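Local coordinates for protein beta-glucosidase (Chaetomella raphigera, PDB 6JXG) that probably hydrolyses terminal, non-reducing beta-D-glucosyl residues to release beta-D-glucose, as a secreted family 3 glycoside hydrolase of cellulose breakdown, at residues His156-Glu161 against Arg176-Leu181; Leu675-Thr680 against Gln684-Thr689. All blocks are in the same frame, centred on the assembly; numbering follows the deposited sequence.

Contact 1 (His156-Glu161 against Arg176-Leu181); sequences HFIGNE and RTFHEL
Phe178 reaches from its helix with the far rim of its ring pressed against Ile158, CE1 lying 3.7 Å from Ile158 CG2. The methyl sits near the plane of the ring, at its edge, while Ile158 CD1 comes within 3.9 Å of the same CE1, so the two ends of the branched side chain embrace one corner of the phenyl group. Phe157 adds a looser touch: its CZ stands 4.2 Å from Phe178 CZ, and the two side chains meet at about a right angle. The long reach of Phe178 follows from chi1 of -175°, which sets CG opposite the backbone N and sends the ring out from the helix. The long, flat side chain of phenylalanine carries its ring rim to the strand end, and beta-branched isoleucine offers it a broad aliphatic surface. Next to the contact, Ile158 CB also lies over one face of the Phe157 ring. From helix 214-222, Leu215 and Leu219 touch Phe157, Ile218 touches Phe178 and Phe214 touches Ile158, extending the apolar packing. Such packing of helix 175-182 against the end of strand 151-157 and the loop residue after it is characteristic of the TIM-barrel-type N-terminal domain of glycoside hydrolase family 3.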
loop_
_atom_site.group_PDB
_atom_site.type_symbol
_atom_site.label_atom_id
_atom_site.label_comp_id
_atom_site.label_asym_id
_atom_site.label_seq_id
_atom_site.Cartn_x
_atom_site.Cartn_y
_atom_site.Cartn_z
ATOM N N HIS A 156 -0.641 4.236 9.043
ATOM C CA HIS A 156 -0.431 5.018 10.238
ATOM C C HIS A 156 -1.768 5.732 10.466
ATOM O O HIS A 156 -2.300 6.420 9.562
ATOM C CB HIS A 156 0.653 6.077 10.002
ATOM C CG HIS A 156 1.901 5.538 9.378
ATOM N ND1 HIS A 156 2.020 5.319 8.020
ATOM C CD2 HIS A 156 3.066 5.131 9.930
ATOM C CE1 HIS A 156 3.227 4.839 7.763
ATOM N NE2 HIS A 156 3.886 4.747 8.902
ATOM N N PHE A 157 -2.374 5.456 11.609
ATOM C CA PHE A 157 -3.680 5.962 11.938
ATOM C C PHE A 157 -3.551 7.390 12.574
ATOM O O PHE A 157 -3.091 7.502 13.704
ATOM C CB PHE A 157 -4.359 5.033 12.970
ATOM C CG PHE A 157 -5.797 5.443 13.294
ATOM C CD1 PHE A 157 -6.807 5.055 12.466
ATOM C CD2 PHE A 157 -6.099 6.270 14.420
ATOM C CE1 PHE A 157 -8.160 5.419 12.737
ATOM C CE2 PHE A 157 -7.424 6.640 14.696
ATOM C CZ PHE A 157 -8.444 6.220 13.823
ATOM N N ILE A 158 -3.943 8.475 11.907
ATOM C CA ILE A 158 -4.583 8.540 10.627
ATOM C C ILE A 158 -4.375 10.010 10.130
ATOM O O ILE A 158 -4.076 10.916 10.928
ATOM C CB ILE A 158 -6.122 8.189 10.771
ATOM C CG1 ILE A 158 -6.746 7.914 9.396
ATOM C CG2 ILE A 158 -6.843 9.284 11.570
ATOM C CD1 ILE A 158 -8.075 7.161 9.395
ATOM N N GLY A 159 -4.634 10.265 8.849
ATOM C CA GLY A 159 -4.461 11.601 8.271
ATOM C C GLY A 159 -3.040 12.044 8.045
ATOM O O GLY A 159 -2.798 13.241 7.884
ATOM N N ASN A 160 -2.077 11.106 7.997
ATOM C CA ASN A 160 -0.657 11.451 7.681
ATOM C C ASN A 160 -0.476 11.353 6.176
ATOM O O ASN A 160 0.130 10.438 5.641
ATOM C CB ASN A 160 0.233 10.516 8.456
ATOM C CG ASN A 160 1.700 10.694 8.189
ATOM O OD1 ASN A 160 2.170 11.799 7.801
ATOM N ND2 ASN A 160 2.439 9.643 8.437
ATOM N N GLU A 161 -1.095 12.298 5.484
ATOM C CA GLU A 161 -1.185 12.288 4.017
ATOM C C GLU A 161 -0.032 13.064 3.365
ATOM O O GLU A 161 -0.024 13.196 2.160
ATOM C CB GLU A 161 -2.575 12.754 3.576
ATOM C CG GLU A 161 -3.687 11.786 4.021
ATOM C CD GLU A 161 -3.676 10.478 3.206
ATOM O OE1 GLU A 161 -3.197 10.550 2.020
ATOM O OE2 GLU A 161 -4.157 9.404 3.756
ATOM N N ARG A 176 -17.880 12.680 7.517
ATOM C CA ARG A 176 -18.251 11.829 6.409
ATOM C C ARG A 176 -17.043 11.408 5.656
ATOM O O ARG A 176 -16.871 10.276 5.419
ATOM C CB ARG A 176 -19.209 12.521 5.424
ATOM C CG ARG A 176 -19.826 11.540 4.471
ATOM C CD ARG A 176 -20.990 12.009 3.578
ATOM N NE ARG A 176 -21.190 11.015 2.547
ATOM C CZ ARG A 176 -21.639 11.237 1.347
ATOM N NH1 ARG A 176 -21.984 12.431 0.980
ATOM N NH2 ARG A 176 -21.693 10.250 0.510
ATOM N N THR A 177 -16.234 12.376 5.276
ATOM C CA THR A 177 -14.961 12.110 4.574
ATOM C C THR A 177 -14.112 11.130 5.383
ATOM O O THR A 177 -13.491 10.200 4.812
ATOM C CB THR A 177 -14.157 13.401 4.317
ATOM O OG1 THR A 177 -14.967 14.269 3.540
ATOM C CG2 THR A 177 -12.865 13.155 3.570
ATOM N N PHE A 178 -14.085 11.343 6.692
ATOM C CA PHE A 178 -13.310 10.466 7.591
ATOM C C PHE A 178 -13.759 9.030 7.437
ATOM O O PHE A 178 -12.940 8.111 7.190
ATOM C CB PHE A 178 -13.433 10.980 9.029
ATOM C CG PHE A 178 -12.574 10.230 10.013
ATOM C CD1 PHE A 178 -11.229 10.484 10.097
ATOM C CD2 PHE A 178 -13.116 9.374 10.882
ATOM C CE1 PHE A 178 -10.423 9.818 11.031
ATOM C CE2 PHE A 178 -12.314 8.673 11.812
ATOM C CZ PHE A 178 -10.964 8.898 11.864
ATOM N N HIS A 179 -15.071 8.784 7.544
ATOM C CA HIS A 179 -15.586 7.412 7.486
ATOM C C HIS A 179 -15.571 6.730 6.105
ATOM O O HIS A 179 -15.282 5.510 6.016
ATOM C CB HIS A 179 -17.031 7.406 8.053
ATOM C CG HIS A 179 -17.063 7.509 9.537
ATOM N ND1 HIS A 179 -16.963 8.705 10.212
ATOM C CD2 HIS A 179 -17.144 6.551 10.478
ATOM C CE1 HIS A 179 -17.000 8.473 11.515
ATOM N NE2 HIS A 179 -17.110 7.171 11.703
ATOM N N GLU A 180 -15.876 7.491 5.053
ATOM C CA GLU A 180 -15.989 6.917 3.704
ATOM C C GLU A 180 -14.703 6.748 2.982
ATOM O O GLU A 180 -14.651 5.959 2.025
ATOM C CB GLU A 180 -16.957 7.665 2.798
ATOM C CG GLU A 180 -18.368 7.420 3.261
ATOM C CD GLU A 180 -19.463 8.135 2.453
ATOM O OE1 GLU A 180 -19.345 8.382 1.240
ATOM O OE2 GLU A 180 -20.457 8.399 3.111
ATOM N N LEU A 181 -13.694 7.498 3.378
ATOM C CA LEU A 181 -12.473 7.555 2.625
ATOM C C LEU A 181 -11.304 7.046 3.507
ATOM O O LEU A 181 -10.896 5.904 3.343
ATOM C CB LEU A 181 -12.291 8.950 2.090
ATOM C CG LEU A 181 -11.233 9.138 1.102
ATOM C CD1 LEU A 181 -11.482 8.100 -0.026
ATOM C CD2 LEU A 181 -11.260 10.567 0.618
#

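Contact 2 (Leu675-Thr680 against Gln684-Thr689); sequences LSYWDT and QWVTPT
Gln684 pairs with Asp679 through two backbone bonds, its O accepting from Asp679 N at 3.0 Å and its N donating to Asp679 O at 3.2 Å. Its backbone also lies over one face of the Trp678 indole, whereas its amide turns back to Ser682 O. Trp685, facing Trp678 in a non-hydrogen-bonded pair, receives that indole's edge on its own face: an edge-to-face stack with centroids 4.9 Å apart and planes at 82°. Two broad indoles suit this position because, turned nearly perpendicular, the edge of one can pack on the face of the other. Val686 restores the hydrogen-bonded pattern, its N reaching Tyr677 O at 2.7 Å and its O taking Tyr677 N. On the opposite face from the indoles, its CB forms a CH-pi contact over the Tyr677 ring, 4.2 Å from the centroid; chi1 of 69° sets Tyr677 CG between the backbone N and the carbonyl carbon, which brings the ring alongside the compact valine. Thr687 OG1 donates to Ser676 OG at 3.0 Å, the small serine being held also by Arg672 O. Pro688 finally sets CG at the Tyr677 ring edge and CD against Leu675 O. Together these form a twisted antiparallel beta hairpin in the fibronectin type III-like domain.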
loop_
_atom_site.group_PDB
_atom_site.type_symbol
_atom_site.label_atom_id
_atom_site.label_comp_id
_atom_site.label_asym_id
_atom_site.label_seq_id
_atom_site.Cartn_x
_atom_site.Cartn_y
_atom_site.Cartn_z
ATOM N N LEU A 675 -22.775 -0.490 -0.330
ATOM C CA LEU A 675 -23.977 0.172 -0.796
ATOM C C LEU A 675 -24.510 1.194 0.189
ATOM O O LEU A 675 -25.650 1.656 0.041
ATOM C CB LEU A 675 -25.072 -0.861 -1.070
ATOM C CG LEU A 675 -24.706 -1.899 -2.122
ATOM C CD1 LEU A 675 -25.732 -3.011 -2.121
ATOM C CD2 LEU A 675 -24.580 -1.303 -3.511
ATOM N N SER A 676 -23.644 1.677 1.077
ATOM C CA SER A 676 -24.019 2.600 2.132
ATOM C C SER A 676 -23.253 3.890 2.066
ATOM O O SER A 676 -22.254 4.074 1.290
ATOM C CB SER A 676 -23.730 1.963 3.497
ATOM O OG SER A 676 -24.485 0.789 3.647
ATOM N N TYR A 677 -23.689 4.790 2.898
ATOM C CA TYR A 677 -22.989 6.057 3.096
ATOM C C TYR A 677 -23.069 6.401 4.560
ATOM O O TYR A 677 -24.003 5.927 5.274
ATOM C CB TYR A 677 -23.558 7.165 2.207
ATOM C CG TYR A 677 -24.978 7.612 2.607
ATOM C CD1 TYR A 677 -25.183 8.576 3.587
ATOM C CD2 TYR A 677 -26.069 6.996 2.061
ATOM C CE1 TYR A 677 -26.454 8.967 3.974
ATOM C CE2 TYR A 677 -27.366 7.376 2.420
ATOM C CZ TYR A 677 -27.560 8.350 3.362
ATOM O OH TYR A 677 -28.867 8.672 3.676
ATOM N N TRP A 678 -22.137 7.228 5.009
ATOM C CA TRP A 678 -22.134 7.731 6.373
ATOM C C TRP A 678 -22.990 9.006 6.523
ATOM O O TRP A 678 -22.687 10.043 5.906
ATOM C CB TRP A 678 -20.722 8.054 6.848
ATOM C CG TRP A 678 -20.677 8.469 8.266
ATOM C CD1 TRP A 678 -20.687 9.745 8.713
ATOM C CD2 TRP A 678 -20.643 7.632 9.463
ATOM N NE1 TRP A 678 -20.580 9.784 10.098
ATOM C CE2 TRP A 678 -20.569 8.503 10.578
ATOM C CE3 TRP A 678 -20.603 6.255 9.694
ATOM C CZ2 TRP A 678 -20.544 8.049 11.901
ATOM C CZ3 TRP A 678 -20.548 5.794 11.006
ATOM C CH2 TRP A 678 -20.494 6.710 12.119
ATOM N N ASP A 679 -24.027 8.877 7.348
ATOM C CA ASP A 679 -24.969 9.926 7.651
ATOM C C ASP A 679 -24.548 10.620 8.947
ATOM O O ASP A 679 -24.585 10.001 10.066
ATOM C CB ASP A 679 -26.358 9.327 7.856
ATOM C CG ASP A 679 -27.419 10.425 8.098
ATOM O OD1 ASP A 679 -27.398 11.424 7.401
ATOM O OD2 ASP A 679 -28.156 10.311 9.060
ATOM N N THR A 680 -24.090 11.851 8.796
ATOM C CA THR A 680 -23.562 12.581 9.916
ATOM C C THR A 680 -24.706 12.888 10.847
ATOM O O THR A 680 -24.490 12.937 12.016
ATOM C CB THR A 680 -22.891 13.906 9.503
ATOM O OG1 THR A 680 -23.832 14.707 8.778
ATOM C CG2 THR A 680 -21.666 13.680 8.607
ATOM N N GLN A 684 -24.202 7.330 11.804
ATOM C CA GLN A 684 -24.136 5.943 11.483
ATOM C C GLN A 684 -24.149 5.704 9.974
ATOM O O GLN A 684 -24.476 6.594 9.192
ATOM C CB GLN A 684 -25.343 5.225 12.088
ATOM C CG GLN A 684 -26.689 5.512 11.468
ATOM C CD GLN A 684 -27.831 5.050 12.400
ATOM O OE1 GLN A 684 -28.422 3.986 12.252
ATOM N NE2 GLN A 684 -28.084 5.843 13.396
ATOM N N TRP A 685 -23.872 4.480 9.592
ATOM C CA TRP A 685 -23.953 4.097 8.153
ATOM C C TRP A 685 -25.405 3.939 7.763
ATOM O O TRP A 685 -26.144 3.285 8.495
ATOM C CB TRP A 685 -23.231 2.794 7.914
ATOM C CG TRP A 685 -21.728 2.975 7.940
ATOM C CD1 TRP A 685 -20.879 2.771 9.002
ATOM C CD2 TRP A 685 -20.920 3.428 6.852
ATOM N NE1 TRP A 685 -19.560 3.073 8.616
ATOM C CE2 TRP A 685 -19.565 3.500 7.316
ATOM C CE3 TRP A 685 -21.203 3.803 5.540
ATOM C CZ2 TRP A 685 -18.537 3.923 6.528
ATOM C CZ3 TRP A 685 -20.147 4.233 4.723
ATOM C CH2 TRP A 685 -18.806 4.252 5.226
ATOM N N VAL A 686 -25.818 4.539 6.642
ATOM C CA VAL A 686 -27.154 4.299 6.137
ATOM C C VAL A 686 -27.093 3.564 4.787
ATOM O O VAL A 686 -26.289 3.899 3.932
ATOM C CB VAL A 686 -27.925 5.623 6.042
ATOM C CG1 VAL A 686 -29.293 5.402 5.405
ATOM C CG2 VAL A 686 -28.177 6.191 7.445
ATOM N N THR A 687 -27.951 2.582 4.624
ATOM C CA THR A 687 -28.172 1.943 3.334
ATOM C C THR A 687 -29.459 2.431 2.677
ATOM O O THR A 687 -30.530 2.100 3.181
ATOM C CB THR A 687 -28.327 0.448 3.499
ATOM O OG1 THR A 687 -27.299 -0.008 4.385
ATOM C CG2 THR A 687 -28.178 -0.269 2.144
ATOM N N PRO A 688 -29.360 3.163 1.563
ATOM C CA PRO A 688 -30.569 3.692 0.910
ATOM C C PRO A 688 -31.619 2.629 0.552
ATOM O O PRO A 688 -31.331 1.434 0.267
ATOM C CB PRO A 688 -30.054 4.351 -0.379
ATOM C CG PRO A 688 -28.607 4.594 -0.158
ATOM C CD PRO A 688 -28.137 3.526 0.830
ATOM N N THR A 689 -32.854 3.104 0.575
ATOM C CA THR A 689 -33.996 2.248 0.607
ATOM C C THR A 689 -35.097 2.662 -0.416
ATOM O O THR A 689 -36.218 2.203 -0.392
ATOM C CB THR A 689 -34.423 2.246 2.110
ATOM O OG1 THR A 689 -35.025 1.008 2.417
ATOM C CG2 THR A 689 -35.282 3.415 2.504
#

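In the fold
Contact 1 precedes contact 2 along the chain, and they belong to different domains: 156-161 and 176-181 to the TIM-barrel-type N-terminal domain, 675-680 and 684-689 to the fibronectin type III-like domain. Their centres are nevertheless about 18 Å apart, because helix 175-182 serves both. Its Phe178 turns toward strand 151-157, while Arg176, His179 and Glu180 meet the hairpin. Glu180 OE2 probably accepts a hydrogen bond from Trp678 N at 2.8 Å, and the His179 ring stacks on Trp678. Arg176, salt-bridged to Glu180, also bonds Ser645 and Ala644. The helix thus belongs both to the packing of the N-terminal domain and to its interface with the fibronectin type III-like domain.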